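Local coordinates for protein methylenetetrahydrofolate--tRNA-(uracil-5-)-methyltransferase TrmFO (Thermus thermophilus, PDB 3G5R) that probably catalyses the folate- and FAD-dependent methylation of uridine 54 in tRNA to 5-methyluridine, using methylenetetrahydrofolate as carbon donor and NADH or NADPH as reductant, at residues Y156-S161 with V306-T311; Q201-A206 with K287-M292; P225-A230 with T279-P284. All blocks are in the same frame, centred on the assembly; numbering follows the deposited sequence. Where two conformers were deposited one is given.

How the interactions relate
Interaction 1 joins two antiparallel strands beside the bound tetrahydrofolate; interaction 3 and then interaction 2 lie progressively farther from it. Interaction 3 touches interaction 1 through Met307, whose SD lies 3.7 Å from Pro225 CG, and through Val306, which packs on Trp283; their centres are about 13 Å apart. Interaction 2 sits a further step away, its centre about 9 Å from that of interaction 3 and about 21 Å from that of interaction 1. Leu281 and Leu289 join the outer pair, and helix 283-290 serves both. His308, Arg309 and Asn310 of interaction 1 touch the folate directly, whereas interactions 2 and 3 supply none of the groups that bond to it here.

Interaction 1: Y156-S161 with V306-T311; sequences YYDAAS and VMHRNT. With THG ((6S)-5,6,7,8-tetrahydrofolate), chain C.
Tyr156 bonds to strand 301-313 through its carbonyl oxygen, Asp158 through both backbone and carboxylate. Tyr156 O takes two donors: Asn310 N at 2.9 Å, which comes from above the carbonyl plane, and Arg309 NH1, which lies in that plane on a lone pair. The same NH1 points straight at Thr311 OG1 (2.8 Å, N-H...O 180°), within the guanidinium plane, and together these two bonds limit the rotation of the group. Further along, Asp158 N bonds to His308 O and Ala160 N to Val306 O, though the pairing is loose here. His308 N has the carboxylate as its closer acceptor: Asp158 OD2 accepts from it at 2.8 Å, while its bond to Asp158 O is weak. With CG set between backbone N and carbonyl carbon (chi1 55°), the aspartate folds back over its partner strand.

On the face carrying Tyr157 and Arg309, the arginine chain bends at chi2 (80°), laying CD over the phenol ring of Tyr157 in a CH-pi contact, 4.2 Å from the ring centroid. Met307 CG meets Ala159 more loosely beside them. Ala160 CB and Val306 CG2 make an apolar pair on the other face.

On that face, which Asp158 and His308 share, the ligand packs against the imidazole, with C8A of tetrahydrofolate over the ring centre and 3.5 Å above its plane. The ligand amine N2 donates to Arg309 O and, at 2.7 Å, to Asn310 OD1. A water bridges Asp158 OD1 and His308 ND1, meeting the imidazole at its edge in plane.

FAD lies about 6 Å from the side chain of Asn310. The chemistry implies a folate site built on an edge strand: backbone carbonyl and amide oxygen read the amino group, histidine covers the pterin, and Asp158 braces the histidine through backbone and water.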
loop_
_atom_site.group_PDB
_atom_site.type_symbol
_atom_site.label_atom_id
_atom_site.label_comp_id
_atom_site.label_asym_id
_atom_site.label_seq_id
_atom_site.Cartn_x
_atom_site.Cartn_y
_atom_site.Cartn_z
ATOM N N TYR A 156 9.421 -10.905 -4.060
ATOM C CA TYR A 156 10.592 -10.057 -4.238
ATOM C C TYR A 156 10.324 -8.922 -5.211
ATOM O O TYR A 156 11.098 -7.970 -5.294
ATOM C CB TYR A 156 11.774 -10.880 -4.754
ATOM C CG TYR A 156 12.400 -11.791 -3.725
ATOM C CD1 TYR A 156 13.176 -11.279 -2.693
ATOM C CD2 TYR A 156 12.230 -13.163 -3.796
ATOM C CE1 TYR A 156 13.763 -12.111 -1.756
ATOM C CE2 TYR A 156 12.807 -13.997 -2.866
ATOM C CZ TYR A 156 13.573 -13.473 -1.850
ATOM O OH TYR A 156 14.146 -14.321 -0.926
ATOM N N TYR A 157 9.234 -9.041 -5.962
ATOM C CA TYR A 157 8.832 -8.006 -6.898
ATOM C C TYR A 157 7.334 -7.801 -6.815
ATOM O O TYR A 157 6.591 -8.732 -6.496
ATOM C CB TYR A 157 9.206 -8.403 -8.332
ATOM C CG TYR A 157 10.695 -8.541 -8.563
ATOM C CD1 TYR A 157 11.370 -9.702 -8.199
ATOM C CD2 TYR A 157 11.424 -7.514 -9.144
ATOM C CE1 TYR A 157 12.733 -9.830 -8.404
ATOM C CE2 TYR A 157 12.786 -7.636 -9.358
ATOM C CZ TYR A 157 13.434 -8.794 -8.983
ATOM O OH TYR A 157 14.790 -8.916 -9.195
ATOM N N ASP A 158 6.883 -6.585 -7.092
ATOM C CA ASP A 158 5.465 -6.400 -7.336
ATOM C C ASP A 158 5.222 -6.277 -8.836
ATOM O O ASP A 158 6.127 -5.944 -9.605
ATOM C CB ASP A 158 4.847 -5.253 -6.511
ATOM C CG ASP A 158 5.554 -3.922 -6.695
ATOM O OD1 ASP A 158 5.395 -3.053 -5.812
ATOM O OD2 ASP A 158 6.239 -3.720 -7.714
ATOM N N ALA A 159 4.010 -6.612 -9.240
ATOM C CA ALA A 159 3.589 -6.526 -10.628
ATOM C C ALA A 159 2.107 -6.247 -10.552
ATOM O O ALA A 159 1.278 -7.154 -10.643
ATOM C CB ALA A 159 3.850 -7.826 -11.348
ATOM N N ALA A 160 1.788 -4.982 -10.341
ATOM C CA ALA A 160 0.432 -4.589 -10.013
ATOM C C ALA A 160 -0.260 -4.033 -11.239
ATOM O O ALA A 160 0.324 -3.270 -12.011
ATOM C CB ALA A 160 0.443 -3.563 -8.905
ATOM N N SER A 161 -1.506 -4.442 -11.421
ATOM C CA SER A 161 -2.340 -3.872 -12.457
ATOM C C SER A 161 -3.112 -2.706 -11.854
ATOM O O SER A 161 -3.265 -2.617 -10.631
ATOM C CB SER A 161 -3.299 -4.927 -13.003
ATOM O OG SER A 161 -4.055 -5.509 -11.959
ATOM N N VAL A 306 2.260 -0.773 -11.311
ATOM C CA VAL A 306 3.703 -0.620 -11.167
ATOM C C VAL A 306 4.387 -1.973 -11.241
ATOM O O VAL A 306 3.768 -3.014 -11.020
ATOM C CB VAL A 306 4.094 0.030 -9.820
ATOM C CG1 VAL A 306 3.553 1.453 -9.726
ATOM C CG2 VAL A 306 3.597 -0.815 -8.659
ATOM N N MET A 307 5.676 -1.946 -11.546
ATOM C CA MET A 307 6.487 -3.151 -11.532
ATOM C C MET A 307 7.862 -2.799 -10.987
ATOM O O MET A 307 8.668 -2.175 -11.672
ATOM C CB MET A 307 6.569 -3.750 -12.933
ATOM C CG MET A 307 5.212 -4.217 -13.431
ATOM S SD MET A 307 5.265 -4.950 -15.068
ATOM C CE MET A 307 6.435 -6.274 -14.794
ATOM N N HIS A 308 8.107 -3.179 -9.734
ATOM C CA HIS A 308 9.323 -2.799 -9.024
ATOM C C HIS A 308 9.948 -3.969 -8.295
ATOM O O HIS A 308 9.254 -4.890 -7.861
ATOM C CB HIS A 308 9.018 -1.750 -7.949
ATOM C CG HIS A 308 8.590 -0.425 -8.487
ATOM N ND1 HIS A 308 7.563 0.305 -7.927
ATOM C CD2 HIS A 308 9.049 0.305 -9.530
ATOM C CE1 HIS A 308 7.409 1.429 -8.604
ATOM N NE2 HIS A 308 8.297 1.452 -9.580
ATOM N N ARG A 309 11.264 -3.911 -8.129
ATOM C CA ARG A 309 11.925 -4.710 -7.114
ATOM C C ARG A 309 11.380 -4.230 -5.763
ATOM O O ARG A 309 11.518 -3.059 -5.410
ATOM C CB ARG A 309 13.437 -4.501 -7.201
ATOM C CG ARG A 309 14.219 -4.997 -6.006
ATOM C CD ARG A 309 14.442 -6.496 -6.042
ATOM N NE ARG A 309 15.262 -6.887 -4.903
ATOM C CZ ARG A 309 14.771 -7.264 -3.728
ATOM N NH1 ARG A 309 13.456 -7.332 -3.551
ATOM N NH2 ARG A 309 15.594 -7.584 -2.739
ATOM N N ASN A 310 10.740 -5.132 -5.028
ATOM C CA ASN A 310 9.972 -4.759 -3.847
ATOM C C ASN A 310 9.640 -5.998 -3.019
ATOM O O ASN A 310 8.735 -6.749 -3.359
ATOM C CB ASN A 310 8.673 -4.084 -4.301
ATOM C CG ASN A 310 7.901 -3.438 -3.161
ATOM O OD1 ASN A 310 8.199 -2.316 -2.755
ATOM N ND2 ASN A 310 6.878 -4.133 -2.666
ATOM N N THR A 311 10.388 -6.223 -1.943
ATOM C CA THR A 311 10.116 -7.346 -1.056
ATOM C C THR A 311 8.921 -7.034 -0.158
ATOM O O THR A 311 8.910 -6.015 0.527
ATOM C CB THR A 311 11.348 -7.672 -0.195
ATOM O OG1 THR A 311 12.404 -8.146 -1.047
ATOM C CG2 THR A 311 11.026 -8.737 0.840
HETATM N N3 THG C . 8.727 1.154 -4.670
HETATM C C2 THG C . 9.764 0.348 -5.016
HETATM N N1 THG C . 10.672 0.755 -5.977
HETATM C C8A THG C . 10.526 1.969 -6.578
HETATM C C4A THG C . 9.448 2.815 -6.223
HETATM C C4 THG C . 8.576 2.416 -5.299
HETATM N N8 THG C . 11.503 2.421 -7.622
HETATM C C7 THG C . 11.485 3.843 -8.004
HETATM C C6 THG C . 10.050 4.379 -8.027
HETATM N N5 THG C . 9.326 4.098 -6.843
HETATM O O4 THG C . 7.505 3.240 -4.938
HETATM N N2 THG C . 9.934 -0.933 -4.367
HETATM O O HOH W 1 5.753 -0.561 -5.507
#

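Interaction 2: Q201-A206 with K287-M292; sequences QALLEA and KRLIQM
Leu289 lays its two methyl groups over one side of segment 201-206, at the end of helix 193-205. CD2 presses on Ala202, 3.6 Å from its CB, while CD1 reaches 3.8 Å from Ala206 CB and also meets Leu203 CD2 at 3.9 Å. The two leucines cross at a slant. Leu203 starts away from the neighbouring segment at its CB, and it is the CD2 branch that reaches back to the contact. Ala202 CB has a second neighbour beside the leucine, the thioether of Met292. That contact is tentative, since the methionine was modelled in two conformers and only the one described is known to bring SD and CE to 3.6 Å from Ala202 CB.

This is helix-to-helix packing in which Ala202, and Ala206 one turn on at the end of the segment, receive the larger side chains of helix 283-290 and the residues just after it. No direct hydrogen bond joins the segments. Leu281 extends the apolar patch, touching both Leu289 and Ala206, and Ala230 of helix 226-232 backs Leu203.

Beside the exposed Arg288 a water makes the polar link, donating to Ala202 O at 2.8 Å and accepting from Arg288 NH2 at 2.7 Å. It lies at the edge of the guanidinium, in its plane. The arginine is bent at chi3 (55°), and NH2 also comes within 4.1 Å of Ala206 CB. Its strong polar partner is Glu285, about one turn earlier in its own helix, through a salt bridge with that same NH2.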
loop_
_atom_site.group_PDB
_atom_site.type_symbol
_atom_site.label_atom_id
_atom_site.label_comp_id
_atom_site.label_asym_id
_atom_site.label_seq_id
_atom_site.Cartn_x
_atom_site.Cartn_y
_atom_site.Cartn_z
ATOM N N GLN A 201 -2.763 -1.144 -30.885
ATOM C CA GLN A 201 -1.833 -0.154 -31.414
ATOM C C GLN A 201 -1.503 0.917 -30.375
ATOM O O GLN A 201 -0.359 1.358 -30.280
ATOM C CB GLN A 201 -2.369 0.477 -32.700
ATOM C CG GLN A 201 -1.423 1.493 -33.334
ATOM C CD GLN A 201 -0.155 0.868 -33.901
ATOM O OE1 GLN A 201 -0.030 -0.356 -33.997
ATOM N NE2 GLN A 201 0.791 1.716 -34.288
ATOM N N ALA A 202 -2.500 1.311 -29.585
ATOM C CA ALA A 202 -2.279 2.303 -28.539
ATOM C C ALA A 202 -1.274 1.797 -27.511
ATOM O O ALA A 202 -0.421 2.546 -27.044
ATOM C CB ALA A 202 -3.596 2.686 -27.870
ATOM N N LEU A 203 -1.378 0.520 -27.159
ATOM C CA LEU A 203 -0.433 -0.092 -26.232
ATOM C C LEU A 203 0.989 -0.024 -26.772
ATOM O O LEU A 203 1.932 0.259 -26.031
ATOM C CB LEU A 203 -0.801 -1.550 -25.985
ATOM C CG LEU A 203 -1.870 -1.802 -24.936
ATOM C CD1 LEU A 203 -2.258 -3.272 -24.940
ATOM C CD2 LEU A 203 -1.360 -1.378 -23.565
ATOM N N LEU A 204 1.137 -0.297 -28.062
ATOM C CA LEU A 204 2.453 -0.296 -28.692
ATOM C C LEU A 204 3.070 1.101 -28.702
ATOM O O LEU A 204 4.277 1.254 -28.517
ATOM C CB LEU A 204 2.366 -0.848 -30.116
ATOM C CG LEU A 204 2.622 -2.348 -30.277
ATOM C CD1 LEU A 204 1.954 -3.148 -29.168
ATOM C CD2 LEU A 204 2.147 -2.812 -31.646
ATOM N N GLU A 205 2.233 2.111 -28.908
ATOM C CA GLU A 205 2.702 3.490 -29.010
ATOM C C GLU A 205 2.901 4.150 -27.644
ATOM O O GLU A 205 3.544 5.195 -27.537
ATOM C CB GLU A 205 1.758 4.311 -29.893
ATOM C CG GLU A 205 1.730 3.848 -31.349
ATOM C CD GLU A 205 0.825 4.694 -32.226
ATOM O OE1 GLU A 205 0.250 5.684 -31.725
ATOM O OE2 GLU A 205 0.686 4.368 -33.424
ATOM N N ALA A 206 2.363 3.529 -26.599
ATOM C CA ALA A 206 2.563 4.016 -25.238
ATOM C C ALA A 206 3.820 3.403 -24.633
ATOM O O ALA A 206 4.894 3.997 -24.675
ATOM C CB ALA A 206 1.357 3.690 -24.378
ATOM N N LYS A 287 -3.732 6.028 -17.603
ATOM C CA LYS A 287 -5.066 6.613 -17.583
ATOM C C LYS A 287 -5.651 6.707 -18.987
ATOM O O LYS A 287 -6.806 6.357 -19.213
ATOM C CB LYS A 287 -5.048 7.991 -16.921
ATOM C CG LYS A 287 -6.425 8.630 -16.827
ATOM C CD LYS A 287 -6.393 9.938 -16.050
ATOM C CE LYS A 287 -7.751 10.632 -16.107
ATOM N NZ LYS A 287 -7.782 11.910 -15.335
ATOM N N ARG A 288 -4.849 7.181 -19.934
ATOM C CA ARG A 288 -5.316 7.320 -21.304
ATOM C C ARG A 288 -5.721 5.971 -21.899
ATOM O O ARG A 288 -6.748 5.861 -22.571
ATOM C CB ARG A 288 -4.249 7.997 -22.167
ATOM C CG ARG A 288 -4.693 8.284 -23.587
ATOM C CD ARG A 288 -3.679 9.157 -24.315
ATOM N NE ARG A 288 -2.342 8.570 -24.295
ATOM C CZ ARG A 288 -1.932 7.625 -25.134
ATOM N NH1 ARG A 288 -2.759 7.157 -26.059
ATOM N NH2 ARG A 288 -0.698 7.146 -25.045
ATOM N N LEU A 289 -4.924 4.939 -21.637
ATOM C CA LEU A 289 -5.207 3.613 -22.174
ATOM C C LEU A 289 -6.445 3.003 -21.527
ATOM O O LEU A 289 -7.311 2.457 -22.209
ATOM C CB LEU A 289 -3.998 2.688 -21.991
ATOM C CG LEU A 289 -2.793 2.987 -22.882
ATOM C CD1 LEU A 289 -1.538 2.350 -22.310
ATOM C CD2 LEU A 289 -3.047 2.503 -24.302
ATOM N N ILE A 290 -6.524 3.091 -20.204
ATOM C CA ILE A 290 -7.644 2.507 -19.477
ATOM C C ILE A 290 -8.970 3.101 -19.947
ATOM O O ILE A 290 -9.976 2.399 -20.065
ATOM C CB ILE A 290 -7.478 2.701 -17.953
ATOM C CG1 ILE A 290 -6.354 1.804 -17.438
ATOM C CG2 ILE A 290 -8.780 2.394 -17.219
ATOM C CD1 ILE A 290 -5.928 2.118 -16.022
ATOM N N GLN A 291 -8.967 4.397 -20.229
ATOM C CA GLN A 291 -10.204 5.071 -20.583
ATOM C C GLN A 291 -10.624 4.809 -22.034
ATOM O O GLN A 291 -11.654 5.298 -22.488
ATOM C CB GLN A 291 -10.144 6.556 -20.208
ATOM C CG GLN A 291 -10.105 6.752 -18.681
ATOM C CD GLN A 291 -10.262 8.192 -18.239
ATOM O OE1 GLN A 291 -9.891 9.121 -18.955
ATOM N NE2 GLN A 291 -10.815 8.383 -17.043
ATOM N N MET A 292 -9.832 4.007 -22.747
ATOM C CA MET A 292 -10.219 3.514 -24.069
ATOM C C MET A 292 -11.116 2.292 -23.957
ATOM O O MET A 292 -11.815 1.928 -24.903
ATOM C CB MET A 292 -8.992 3.117 -24.887
ATOM C CG MET A 292 -8.151 4.264 -25.382
ATOM S SD MET A 292 -6.749 3.633 -26.325
ATOM C CE MET A 292 -5.766 5.124 -26.444
HETATM O O HOH W 2 -0.779 5.350 -27.045
#

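Interaction 3: P225-A230 with T279-P284; sequences PVEELA and TGLKWP
Glu227, which loses the most surface in this contact, sends its carboxylate across to Thr279 and Gly280 and grips them with both oxygens. OE1 accepts from the hydroxyl of Thr279 at 2.6 Å, with OG1 on the syn side but 34° out of the carboxylate plane. OE2 accepts from Gly280 N at 3.2 Å through its syn lone pair, along a fairly straight line (N-H...O 161°). Two donors from successive residues thus hold the carboxylate and limit its rotation. The glutamate reaches them by a bent route, CG between backbone N and carbonyl carbon (chi1 64°) and a second bend at chi2.

Thr279 crosses Glu227 at about a right angle and serves as both donor and acceptor. While giving its proton to OE1, OG1 accepts from Leu281 N at 3.1 Å. That second bond makes an ST turn, in which the hydroxyl oxygen of a threonine or serine accepts from the backbone N two residues later. The turn leads to Lys282, the N-cap residue of helix 283-290, so the first turn of helix 226-232 is tied to the approach to another helix. On the threonine's carbon side, CB lies 4.2 Å from Val226 CG1. The backbone of Val226 pairs with Gln278 next door, which continues the link beyond the carboxylate.

Leu281 supplies the apolar flank, sliding past Glu227 in the opposite direction. Its CG comes 3.6 Å from Glu227 CD, while CD2 sits beside the glutamate's CG at 4.1 Å. At the start of helix 226-232, Pro225 takes the N-cap position, its CB 4.3 Å from Gly280 N.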
loop_
_atom_site.group_PDB
_atom_site.type_symbol
_atom_site.label_atom_id
_atom_site.label_comp_id
_atom_site.label_asym_id
_atom_site.label_seq_id
_atom_site.Cartn_x
_atom_site.Cartn_y
_atom_site.Cartn_z
ATOM N N PRO A 225 5.478 -6.900 -18.586
ATOM C CA PRO A 225 4.446 -5.859 -18.637
ATOM C C PRO A 225 3.478 -6.108 -19.790
ATOM O O PRO A 225 3.878 -6.603 -20.847
ATOM C CB PRO A 225 5.245 -4.575 -18.892
ATOM C CG PRO A 225 6.650 -4.899 -18.491
ATOM C CD PRO A 225 6.835 -6.354 -18.759
ATOM N N VAL A 226 2.213 -5.764 -19.590
ATOM C CA VAL A 226 1.200 -6.018 -20.606
ATOM C C VAL A 226 1.523 -5.320 -21.937
ATOM O O VAL A 226 1.255 -5.868 -23.007
ATOM C CB VAL A 226 -0.223 -5.654 -20.087
ATOM C CG1 VAL A 226 -0.360 -4.152 -19.888
ATOM C CG2 VAL A 226 -1.304 -6.197 -21.017
ATOM N N GLU A 227 2.121 -4.132 -21.874
ATOM C CA GLU A 227 2.478 -3.402 -23.090
ATOM C C GLU A 227 3.594 -4.106 -23.862
ATOM O O GLU A 227 3.679 -4.005 -25.089
ATOM C CB GLU A 227 2.876 -1.947 -22.787
ATOM C CG GLU A 227 4.126 -1.771 -21.927
ATOM C CD GLU A 227 3.837 -1.806 -20.433
ATOM O OE1 GLU A 227 2.700 -2.147 -20.040
ATOM O OE2 GLU A 227 4.750 -1.487 -19.643
ATOM N N GLU A 228 4.447 -4.820 -23.141
ATOM C CA GLU A 228 5.503 -5.590 -23.788
ATOM C C GLU A 228 4.945 -6.869 -24.418
ATOM O O GLU A 228 5.358 -7.260 -25.512
ATOM C CB GLU A 228 6.626 -5.915 -22.800
ATOM C CG GLU A 228 7.640 -6.926 -23.319
ATOM C CD GLU A 228 8.488 -6.396 -24.467
ATOM O OE1 GLU A 228 8.535 -5.163 -24.680
ATOM O OE2 GLU A 228 9.116 -7.222 -25.162
ATOM N N LEU A 229 4.011 -7.521 -23.729
ATOM C CA LEU A 229 3.351 -8.695 -24.296
ATOM C C LEU A 229 2.688 -8.316 -25.613
ATOM O O LEU A 229 2.798 -9.031 -26.601
ATOM C CB LEU A 229 2.309 -9.261 -23.332
ATOM C CG LEU A 229 2.826 -9.897 -22.042
ATOM C CD1 LEU A 229 1.657 -10.253 -21.114
ATOM C CD2 LEU A 229 3.675 -11.128 -22.337
ATOM N N ALA A 230 2.008 -7.174 -25.621
ATOM C CA ALA A 230 1.347 -6.676 -26.822
ATOM C C ALA A 230 2.342 -6.471 -27.965
ATOM O O ALA A 230 2.044 -6.765 -29.124
ATOM C CB ALA A 230 0.606 -5.369 -26.517
ATOM N N THR A 279 1.806 -3.448 -15.380
ATOM C CA THR A 279 2.390 -2.509 -16.322
ATOM C C THR A 279 3.442 -1.624 -15.675
ATOM O O THR A 279 3.408 -1.375 -14.468
ATOM C CB THR A 279 1.295 -1.622 -16.949
ATOM O OG1 THR A 279 1.872 -0.763 -17.938
ATOM C CG2 THR A 279 0.617 -0.772 -15.876
ATOM N N GLY A 280 4.375 -1.152 -16.492
ATOM C CA GLY A 280 5.377 -0.211 -16.032
ATOM C C GLY A 280 5.205 1.154 -16.669
ATOM O O GLY A 280 6.084 2.007 -16.570
ATOM N N LEU A 281 4.065 1.363 -17.322
ATOM C CA LEU A 281 3.808 2.617 -18.027
ATOM C C LEU A 281 3.658 3.799 -17.078
ATOM O O LEU A 281 3.234 3.641 -15.935
ATOM C CB LEU A 281 2.561 2.500 -18.900
ATOM C CG LEU A 281 2.682 1.626 -20.147
ATOM C CD1 LEU A 281 1.346 1.539 -20.845
ATOM C CD2 LEU A 281 3.741 2.176 -21.095
ATOM N N LYS A 282 4.014 4.985 -17.563
ATOM C CA LYS A 282 3.822 6.210 -16.803
ATOM C C LYS A 282 2.340 6.374 -16.507
ATOM O O LYS A 282 1.493 5.997 -17.310
ATOM C CB LYS A 282 4.328 7.416 -17.594
ATOM C CG LYS A 282 5.809 7.369 -17.925
ATOM C CD LYS A 282 6.174 8.467 -18.915
ATOM C CE LYS A 282 7.667 8.485 -19.205
ATOM N NZ LYS A 282 8.013 9.495 -20.244
ATOM N N TRP A 283 2.029 6.952 -15.358
ATOM C CA TRP A 283 0.644 7.009 -14.904
ATOM C C TRP A 283 -0.322 7.711 -15.877
ATOM O O TRP A 283 -1.434 7.228 -16.104
ATOM C CB TRP A 283 0.590 7.539 -13.467
ATOM C CG TRP A 283 1.238 6.551 -12.514
ATOM C CD1 TRP A 283 1.933 5.424 -12.860
ATOM C CD2 TRP A 283 1.268 6.611 -11.080
ATOM N NE1 TRP A 283 2.378 4.773 -11.732
ATOM C CE2 TRP A 283 1.988 5.483 -10.628
ATOM C CE3 TRP A 283 0.753 7.504 -10.136
ATOM C CZ2 TRP A 283 2.201 5.225 -9.276
ATOM C CZ3 TRP A 283 0.968 7.245 -8.792
ATOM C CH2 TRP A 283 1.687 6.115 -8.376
ATOM N N PRO A 284 0.106 8.829 -16.486
ATOM C CA PRO A 284 -0.753 9.480 -17.483
ATOM C C PRO A 284 -1.058 8.584 -18.685
ATOM O O PRO A 284 -2.164 8.647 -19.222
ATOM C CB PRO A 284 0.077 10.692 -17.922
ATOM C CG PRO A 284 0.943 10.988 -16.745
ATOM C CD PRO A 284 1.290 9.646 -16.164
#